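Local coordinates for polycyclic ketone monooxygenase (Myceliophthora thermophila, PDB 5MQ6), which uses FAD and NADPH to insert one oxygen atom beside the carbonyl of ketones, bulky polycyclic ones above all, yielding esters or lactones, at residues G147-A155 with R308-W318; V365-I373 with G624-S632. All coordinates share one frame; numbering follows the deposited sequence.

Contact 1: G147-A155 with R308-W318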
loop_
_atom_site.group_PDB
_atom_site.type_symbol
_atom_site.label_atom_id
_atom_site.label_comp_id
_atom_site.label_asym_id
_atom_site.label_seq_id
_atom_site.Cartn_x
_atom_site.Cartn_y
_atom_site.Cartn_z
ATOM N N GLY A 147 -12.589 -11.805 -18.457
ATOM C CA GLY A 147 -12.791 -13.257 -18.456
ATOM C C GLY A 147 -11.721 -14.161 -17.801
ATOM O O GLY A 147 -11.789 -15.338 -17.894
ATOM N N TYR A 148 -10.764 -13.619 -17.087
ATOM C CA TYR A 148 -9.680 -14.388 -16.533
ATOM C C TYR A 148 -10.120 -15.111 -15.259
ATOM O O TYR A 148 -10.904 -14.570 -14.456
ATOM C CB TYR A 148 -8.507 -13.492 -16.211
ATOM C CG TYR A 148 -7.335 -14.277 -15.689
ATOM C CD1 TYR A 148 -6.689 -15.222 -16.505
ATOM C CD2 TYR A 148 -6.893 -14.123 -14.386
ATOM C CE1 TYR A 148 -5.625 -15.962 -16.046
ATOM C CE2 TYR A 148 -5.811 -14.888 -13.904
ATOM C CZ TYR A 148 -5.207 -15.814 -14.722
ATOM O OH TYR A 148 -4.174 -16.557 -14.262
ATOM N N ILE A 149 -9.641 -16.349 -15.104
ATOM C CA ILE A 149 -9.977 -17.194 -13.944
ATOM C C ILE A 149 -8.659 -17.392 -13.262
ATOM O O ILE A 149 -7.816 -18.089 -13.798
ATOM C CB ILE A 149 -10.587 -18.580 -14.348
ATOM C CG1 ILE A 149 -11.876 -18.376 -15.070
ATOM C CG2 ILE A 149 -10.893 -19.464 -13.137
ATOM C CD1 ILE A 149 -12.474 -19.597 -15.727
ATOM N N PRO A 150 -8.457 -16.788 -12.076
ATOM C CA PRO A 150 -7.269 -17.047 -11.345
ATOM C C PRO A 150 -7.073 -18.540 -10.990
ATOM O O PRO A 150 -8.070 -19.246 -10.780
ATOM C CB PRO A 150 -7.414 -16.162 -10.097
ATOM C CG PRO A 150 -8.340 -15.098 -10.524
ATOM C CD PRO A 150 -9.329 -15.888 -11.328
ATOM N N LYS A 151 -5.807 -18.954 -10.961
ATOM C CA LYS A 151 -5.400 -20.363 -10.818
ATOM C C LYS A 151 -5.590 -20.918 -9.408
ATOM O O LYS A 151 -5.782 -22.096 -9.246
ATOM C CB LYS A 151 -3.949 -20.544 -11.202
ATOM C CG LYS A 151 -3.685 -20.364 -12.703
ATOM C CD LYS A 151 -2.215 -20.079 -12.968
ATOM C CE LYS A 151 -1.934 -19.873 -14.474
ATOM N NZ LYS A 151 -0.650 -19.146 -14.724
ATOM N N SER A 152 -5.507 -20.047 -8.417
ATOM C CA SER A 152 -5.551 -20.386 -6.976
ATOM C C SER A 152 -6.360 -19.360 -6.159
ATOM O O SER A 152 -6.798 -18.264 -6.680
ATOM C CB SER A 152 -4.148 -20.445 -6.436
ATOM O OG SER A 152 -3.381 -21.397 -7.169
ATOM N N LYS A 153 -6.554 -19.712 -4.892
ATOM C CA LYS A 153 -7.208 -18.810 -3.937
ATOM C C LYS A 153 -6.432 -17.496 -3.693
ATOM O O LYS A 153 -7.045 -16.516 -3.493
ATOM C CB LYS A 153 -7.524 -19.453 -2.588
ATOM C CG LYS A 153 -8.469 -18.558 -1.766
ATOM C CD LYS A 153 -9.552 -19.325 -1.046
ATOM C CE LYS A 153 -10.381 -18.533 -0.066
ATOM N NZ LYS A 153 -11.787 -18.295 -0.593
ATOM N N TYR A 154 -5.121 -17.570 -3.670
ATOM C CA TYR A 154 -4.190 -16.499 -3.502
ATOM C C TYR A 154 -3.247 -16.560 -4.722
ATOM O O TYR A 154 -2.574 -17.580 -4.998
ATOM C CB TYR A 154 -3.426 -16.651 -2.207
ATOM C CG TYR A 154 -4.429 -16.738 -1.059
ATOM C CD1 TYR A 154 -5.226 -15.590 -0.702
ATOM C CD2 TYR A 154 -4.695 -17.946 -0.422
ATOM C CE1 TYR A 154 -6.209 -15.661 0.256
ATOM C CE2 TYR A 154 -5.726 -18.019 0.511
ATOM C CZ TYR A 154 -6.436 -16.891 0.879
ATOM O OH TYR A 154 -7.415 -16.963 1.799
ATOM N N ALA A 155 -3.174 -15.445 -5.426
ATOM C CA ALA A 155 -2.295 -15.321 -6.594
ATOM C C ALA A 155 -0.847 -15.096 -6.266
ATOM O O ALA A 155 -0.497 -14.286 -5.402
ATOM C CB ALA A 155 -2.802 -14.158 -7.502
ATOM N N ARG A 308 -3.301 -19.502 6.325
ATOM C CA ARG A 308 -3.541 -19.121 4.920
ATOM C C ARG A 308 -4.573 -19.953 4.185
ATOM O O ARG A 308 -5.502 -19.397 3.541
ATOM C CB ARG A 308 -2.233 -19.143 4.156
ATOM C CG ARG A 308 -2.288 -18.830 2.652
ATOM C CD ARG A 308 -2.461 -17.355 2.445
ATOM N NE ARG A 308 -3.774 -16.874 2.956
ATOM C CZ ARG A 308 -4.145 -15.569 2.954
ATOM N NH1 ARG A 308 -3.349 -14.600 2.449
ATOM N NH2 ARG A 308 -5.342 -15.227 3.417
ATOM N N GLY A 309 -4.414 -21.282 4.176
ATOM C CA GLY A 309 -5.328 -22.066 3.407
ATOM C C GLY A 309 -5.378 -21.886 1.890
ATOM O O GLY A 309 -6.456 -21.770 1.266
ATOM N N GLN A 310 -4.201 -21.919 1.297
ATOM C CA GLN A 310 -4.030 -21.859 -0.151
ATOM C C GLN A 310 -4.652 -23.110 -0.704
ATOM O O GLN A 310 -4.605 -24.153 -0.041
ATOM C CB GLN A 310 -2.576 -21.739 -0.539
ATOM C CG GLN A 310 -2.304 -21.862 -2.043
ATOM C CD GLN A 310 -2.871 -20.675 -2.840
ATOM O OE1 GLN A 310 -4.077 -20.377 -2.814
ATOM N NE2 GLN A 310 -2.004 -20.005 -3.582
ATOM N N ARG A 311 -5.238 -22.983 -1.895
ATOM C CA ARG A 311 -6.117 -23.940 -2.503
ATOM C C ARG A 311 -6.122 -23.607 -4.036
ATOM O O ARG A 311 -6.139 -22.417 -4.444
ATOM C CB ARG A 311 -7.506 -23.641 -1.916
ATOM C CG ARG A 311 -8.472 -24.752 -1.721
ATOM C CD ARG A 311 -9.895 -24.282 -1.289
ATOM N NE ARG A 311 -10.383 -23.209 -2.139
ATOM C CZ ARG A 311 -10.799 -23.311 -3.419
ATOM N NH1 ARG A 311 -10.912 -24.506 -4.014
ATOM N NH2 ARG A 311 -11.137 -22.194 -4.120
ATOM N N PRO A 312 -6.113 -24.632 -4.902
ATOM C CA PRO A 312 -6.326 -24.387 -6.344
ATOM C C PRO A 312 -7.772 -23.958 -6.625
ATOM O O PRO A 312 -8.647 -24.262 -5.858
ATOM C CB PRO A 312 -5.997 -25.753 -6.982
ATOM C CG PRO A 312 -6.246 -26.726 -5.849
ATOM C CD PRO A 312 -5.696 -26.026 -4.649
ATOM N N THR A 313 -8.028 -23.199 -7.671
ATOM C CA THR A 313 -9.400 -22.802 -8.008
ATOM C C THR A 313 -10.142 -24.078 -8.480
ATOM O O THR A 313 -9.578 -24.836 -9.242
ATOM C CB THR A 313 -9.441 -21.742 -9.184
ATOM O OG1 THR A 313 -8.796 -20.553 -8.766
ATOM C CG2 THR A 313 -10.825 -21.387 -9.575
ATOM N N ASP A 314 -11.384 -24.251 -8.050
ATOM C CA ASP A 314 -12.250 -25.353 -8.488
ATOM C C ASP A 314 -13.252 -24.896 -9.522
ATOM O O ASP A 314 -14.082 -24.035 -9.219
ATOM C CB ASP A 314 -13.064 -25.951 -7.328
ATOM C CG ASP A 314 -14.084 -26.970 -7.835
ATOM O OD1 ASP A 314 -13.663 -27.930 -8.485
ATOM O OD2 ASP A 314 -15.304 -26.784 -7.671
ATOM N N PRO A 315 -13.272 -25.536 -10.693
ATOM C CA PRO A 315 -14.077 -24.986 -11.804
ATOM C C PRO A 315 -15.546 -25.046 -11.566
ATOM O O PRO A 315 -16.274 -24.255 -12.177
ATOM C CB PRO A 315 -13.731 -25.883 -12.987
ATOM C CG PRO A 315 -12.487 -26.619 -12.578
ATOM C CD PRO A 315 -12.606 -26.783 -11.098
ATOM N N VAL A 316 -15.980 -25.955 -10.681
ATOM C CA VAL A 316 -17.410 -26.001 -10.298
ATOM C C VAL A 316 -17.729 -24.896 -9.285
ATOM O O VAL A 316 -18.799 -24.257 -9.321
ATOM C CB VAL A 316 -17.957 -27.428 -9.870
ATOM C CG1 VAL A 316 -16.902 -28.563 -9.961
ATOM C CG2 VAL A 316 -18.686 -27.394 -8.516
ATOM N N GLU A 317 -16.810 -24.697 -8.367
ATOM C CA GLU A 317 -16.965 -23.638 -7.389
ATOM C C GLU A 317 -16.967 -22.250 -8.130
ATOM O O GLU A 317 -17.901 -21.388 -7.961
ATOM C CB GLU A 317 -15.850 -23.757 -6.356
ATOM C CG GLU A 317 -16.169 -23.189 -5.002
ATOM C CD GLU A 317 -14.966 -22.480 -4.421
ATOM O OE1 GLU A 317 -13.837 -22.672 -4.976
ATOM O OE2 GLU A 317 -15.154 -21.714 -3.431
ATOM N N TRP A 318 -15.973 -22.073 -8.993
ATOM C CA TRP A 318 -15.957 -20.920 -9.921
ATOM C C TRP A 318 -17.324 -20.465 -10.509
ATOM O O TRP A 318 -17.750 -19.356 -10.328
ATOM C CB TRP A 318 -14.949 -21.190 -11.057
ATOM C CG TRP A 318 -14.879 -20.005 -11.946
ATOM C CD1 TRP A 318 -15.439 -19.856 -13.170
ATOM C CD2 TRP A 318 -14.286 -18.751 -11.605
ATOM N NE1 TRP A 318 -15.244 -18.575 -13.617
ATOM C CE2 TRP A 318 -14.519 -17.884 -12.681
ATOM C CE3 TRP A 318 -13.600 -18.278 -10.480
ATOM C CZ2 TRP A 318 -14.056 -16.587 -12.682
ATOM C CZ3 TRP A 318 -13.118 -16.996 -10.492
ATOM C CH2 TRP A 318 -13.343 -16.165 -11.575
HETATM O O HOH W 1 -12.199 -20.588 -2.295
HETATM O O HOH W 2 -8.287 -19.753 2.399
#

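Contact 2: V365-I373 with G624-S632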
loop_
_atom_site.group_PDB
_atom_site.type_symbol
_atom_site.label_atom_id
_atom_site.label_comp_id
_atom_site.label_asym_id
_atom_site.label_seq_id
_atom_site.Cartn_x
_atom_site.Cartn_y
_atom_site.Cartn_z
ATOM N N VAL A 365 -9.313 0.166 12.835
ATOM C CA VAL A 365 -8.537 1.042 11.976
ATOM C C VAL A 365 -9.203 1.354 10.673
ATOM O O VAL A 365 -8.741 2.255 10.022
ATOM C CB VAL A 365 -7.108 0.617 11.678
ATOM C CG1 VAL A 365 -6.236 0.875 12.919
ATOM C CG2 VAL A 365 -7.042 -0.822 11.163
ATOM N N ILE A 366 -10.211 0.585 10.288
ATOM C CA ILE A 366 -10.946 0.776 9.029
ATOM C C ILE A 366 -12.244 1.581 9.164
ATOM O O ILE A 366 -12.555 2.387 8.286
ATOM C CB ILE A 366 -11.262 -0.630 8.431
ATOM C CG1 ILE A 366 -9.981 -1.290 8.026
ATOM C CG2 ILE A 366 -12.207 -0.524 7.303
ATOM C CD1 ILE A 366 -9.046 -0.392 7.291
ATOM N N GLY A 367 -12.957 1.426 10.278
ATOM C CA GLY A 367 -14.286 2.022 10.422
ATOM C C GLY A 367 -15.281 0.891 10.559
ATOM O O GLY A 367 -14.989 -0.247 10.223
ATOM N N SER A 368 -16.469 1.205 11.003
ATOM C CA SER A 368 -17.593 0.287 11.020
ATOM C C SER A 368 -18.832 1.074 10.824
ATOM O O SER A 368 -18.922 2.100 11.413
ATOM C CB SER A 368 -17.703 -0.380 12.417
ATOM O OG SER A 368 -18.771 -1.305 12.450
ATOM N N PRO A 369 -19.814 0.608 10.031
ATOM C CA PRO A 369 -21.070 1.371 10.019
ATOM C C PRO A 369 -22.034 1.014 11.132
ATOM O O PRO A 369 -23.214 1.434 11.099
ATOM C CB PRO A 369 -21.725 0.935 8.706
ATOM C CG PRO A 369 -21.258 -0.490 8.498
ATOM C CD PRO A 369 -19.869 -0.519 9.095
ATOM N N ARG A 370 -21.629 0.207 12.086
ATOM C CA ARG A 370 -22.623 -0.397 12.937
ATOM C C ARG A 370 -22.684 0.215 14.299
ATOM O O ARG A 370 -23.556 -0.166 15.066
ATOM C CB ARG A 370 -22.254 -1.850 13.089
ATOM C CG ARG A 370 -23.388 -2.717 13.483
ATOM C CD ARG A 370 -22.859 -3.788 14.359
ATOM N NE ARG A 370 -22.525 -4.963 13.608
ATOM C CZ ARG A 370 -21.770 -5.951 14.086
ATOM N NH1 ARG A 370 -21.197 -5.855 15.309
ATOM N NH2 ARG A 370 -21.552 -7.039 13.318
ATOM N N HIS A 371 -21.736 1.074 14.654
ATOM C CA HIS A 371 -21.642 1.473 16.020
ATOM C C HIS A 371 -21.764 2.957 16.207
ATOM O O HIS A 371 -21.393 3.419 17.248
ATOM C CB HIS A 371 -20.317 0.999 16.655
ATOM C CG HIS A 371 -20.130 -0.465 16.605
ATOM N ND1 HIS A 371 -20.653 -1.311 17.557
ATOM C CD2 HIS A 371 -19.533 -1.252 15.692
ATOM C CE1 HIS A 371 -20.350 -2.554 17.247
ATOM N NE2 HIS A 371 -19.682 -2.546 16.113
ATOM N N GLY A 372 -22.273 3.710 15.250
ATOM C CA GLY A 372 -22.370 5.184 15.392
ATOM C C GLY A 372 -21.020 5.880 15.227
ATOM O O GLY A 372 -20.085 5.283 14.729
ATOM N N ILE A 373 -20.946 7.127 15.683
ATOM C CA ILE A 373 -19.779 7.957 15.647
ATOM C C ILE A 373 -19.336 8.150 17.062
ATOM O O ILE A 373 -20.154 8.315 17.947
ATOM C CB ILE A 373 -20.126 9.294 14.968
ATOM C CG1 ILE A 373 -20.226 9.047 13.446
ATOM C CG2 ILE A 373 -19.078 10.366 15.291
ATOM C CD1 ILE A 373 -21.139 9.971 12.671
ATOM N N GLY A 624 -7.271 12.388 8.721
ATOM C CA GLY A 624 -7.781 11.015 8.840
ATOM C C GLY A 624 -8.933 10.766 7.932
ATOM O O GLY A 624 -9.113 11.470 6.946
ATOM N N ASN A 625 -9.711 9.752 8.280
ATOM C CA ASN A 625 -10.712 9.185 7.454
ATOM C C ASN A 625 -12.083 9.225 8.093
ATOM O O ASN A 625 -12.253 9.485 9.266
ATOM C CB ASN A 625 -10.336 7.729 7.200
ATOM C CG ASN A 625 -9.385 7.539 6.031
ATOM O OD1 ASN A 625 -9.194 8.389 5.235
ATOM N ND2 ASN A 625 -8.878 6.323 5.892
ATOM N N LEU A 626 -13.095 8.988 7.274
ATOM C CA LEU A 626 -14.404 8.705 7.761
ATOM C C LEU A 626 -14.256 7.429 8.619
ATOM O O LEU A 626 -13.280 6.712 8.481
ATOM C CB LEU A 626 -15.286 8.447 6.583
ATOM C CG LEU A 626 -15.476 9.542 5.565
ATOM C CD1 LEU A 626 -16.267 8.960 4.433
ATOM C CD2 LEU A 626 -16.297 10.662 6.177
ATOM N N SER A 627 -15.201 7.179 9.528
ATOM C CA SER A 627 -15.104 6.107 10.507
ATOM C C SER A 627 -16.122 4.974 10.226
ATOM O O SER A 627 -16.277 4.075 11.074
ATOM C CB SER A 627 -15.315 6.646 11.924
ATOM O OG SER A 627 -16.625 7.160 12.084
ATOM N N GLN A 628 -16.819 5.027 9.075
ATOM C CA GLN A 628 -17.937 4.163 8.858
ATOM C C GLN A 628 -17.769 3.035 7.864
ATOM O O GLN A 628 -18.736 2.297 7.612
ATOM C CB GLN A 628 -19.140 4.986 8.514
ATOM C CG GLN A 628 -19.490 6.073 9.544
ATOM C CD GLN A 628 -20.018 5.531 10.854
ATOM O OE1 GLN A 628 -21.139 5.101 10.905
ATOM N NE2 GLN A 628 -19.208 5.550 11.928
ATOM N N GLY A 629 -16.552 2.878 7.352
ATOM C CA GLY A 629 -16.170 1.886 6.336
ATOM C C GLY A 629 -16.412 2.149 4.866
ATOM O O GLY A 629 -17.203 3.069 4.446
ATOM N N MET A 630 -15.767 1.314 4.060
ATOM C CA MET A 630 -15.766 1.524 2.600
ATOM C C MET A 630 -17.188 1.528 1.985
ATOM O O MET A 630 -17.525 2.387 1.151
ATOM C CB MET A 630 -14.822 0.554 1.876
ATOM C CG MET A 630 -14.782 0.813 0.365
ATOM S SD MET A 630 -13.962 2.400 -0.073
ATOM C CE MET A 630 -12.497 2.410 0.838
ATOM N N ALA A 631 -18.058 0.614 2.402
ATOM C CA ALA A 631 -19.387 0.535 1.768
ATOM C C ALA A 631 -20.132 1.846 1.938
ATOM O O ALA A 631 -20.812 2.324 1.015
ATOM C CB ALA A 631 -20.265 -0.614 2.388
ATOM N N SER A 632 -20.052 2.385 3.167
ATOM C CA SER A 632 -20.713 3.656 3.502
ATOM C C SER A 632 -20.159 4.866 2.661
ATOM O O SER A 632 -20.913 5.602 2.075
ATOM C CB SER A 632 -20.530 3.927 4.982
ATOM O OG SER A 632 -21.107 5.185 5.320
HETATM O O HOH W 3 -9.955 4.118 7.772
HETATM O O HOH W 4 -14.041 4.198 7.065
HETATM O O HOH W 5 -22.864 3.757 12.628
#

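Contact 1: G147-A155 with R308-W318
Arg308 lays its guanidinium flat on the ring of Tyr154, centres 3.5 Å apart and planes at 20°, a stacked cation-pi pair. Bends at chi2 (76°) and chi3 (-65°) fold the arginine over the ring, which also brings CD onto the same face as a CH-pi contact; Lys153 CG lies on the opposite one. A second CH-pi contact forms at the far end, where Ile149 CG2 sits over the centre of the six-membered ring of Trp318.

Backbone and amide bonds run between these two ends. Ser152 and Pro312 form a single beta bridge, with Thr313 N bonded to Lys151 O at 3.0 Å and Lys153 N to Arg311 O at 2.8 Å. The amide of Gln310 clasps Tyr154 twice: NE2 gives to Tyr154 O at 2.9 Å, in the carbonyl plane and on a lone pair, while OE1 accepts from Tyr154 N at 3.1 Å and also from Arg311 N. A water accepts from Lys153 NZ and is more weakly bonded to Arg311 and Glu317, which form a salt bridge; Glu135 pairs with the lysine directly.

Replacing Tyr154 with an alanine would probably leave the guanidinium without its aromatic platform and Asp354 without its phenol partner. Arg308 NH1 also bonds the backbone O of Asp133, an FAD-binding residue, consistent with the stacked cation tying this loop pair to the wall of the flavin site.

Contact 2: V365-I373 with G624-S632
Gln628 folds its amide over Ser368 O, with its CD 3.6 Å from that oxygen, and reaches on to Gly372. Two loops meet here: one leaves helix 363-366 through an ST turn, in which Ser368 OG accepts from Arg370 N, and the other leads into helix 630-641, with Gly629 at the N-cap position. The ST-turn hydroxyl is also bonded to Thr341 O.

The glutamine is the principal side chain of the contact. CG lies beside the backbone N (chi1 -55°), and a further bend at chi2 (-70°) turns the amide back across the 368-372 turn. There NE2 gives one bond to Gly372 O at 2.9 Å, approaching well above the carbonyl plane, and another to Ser627 OG at 3.0 Å. Both acceptors lie near the amide plane, which fixes the rotation of the group. His586 ND1 is a second partner of that serine hydroxyl. On the other side of the amide, a water bonded to OE1 also bonds Gly372 N.

Closer to the helix ends the backbones themselves meet. Ser368 N bonds Ser627 O, and Gln628 CA makes a CA-H...O contact with Ser368 O. Gly367 packs so closely that a CB on it would run into Ser627 and Gly629. The ring of Pro369 lies against Gln628 O, its CD 3.4 Å away. Another water joins the two loops, giving to Ile366 O at 2.6 Å and to Leu626 O, and accepting from Gly629 N at 2.9 Å.

How the contacts relate
Followed from the N terminus, the chain passes helix 143-146 and enters the loop 147-155. Contact 1 closes when 308-318 returns to that loop, after an excursion of 152 residues that includes strands 271-275 and 294-299, each followed by NADPH-binding residues, in what looks like a Rossmann-type unit. Only later does 365-373 leave helix 363-366, and contact 2 closes some 250 residues on, at the entrance to helix 630-641. The two loops therefore follow in series, neither nesting nor crossing. With centres about 30 Å apart and nearest atoms about 15 Å, they illustrate independent closures: one ties a loop near the flavin site to the loop leading into helix 315-322 and its first turn, the other joins two helix ends far apart in sequence.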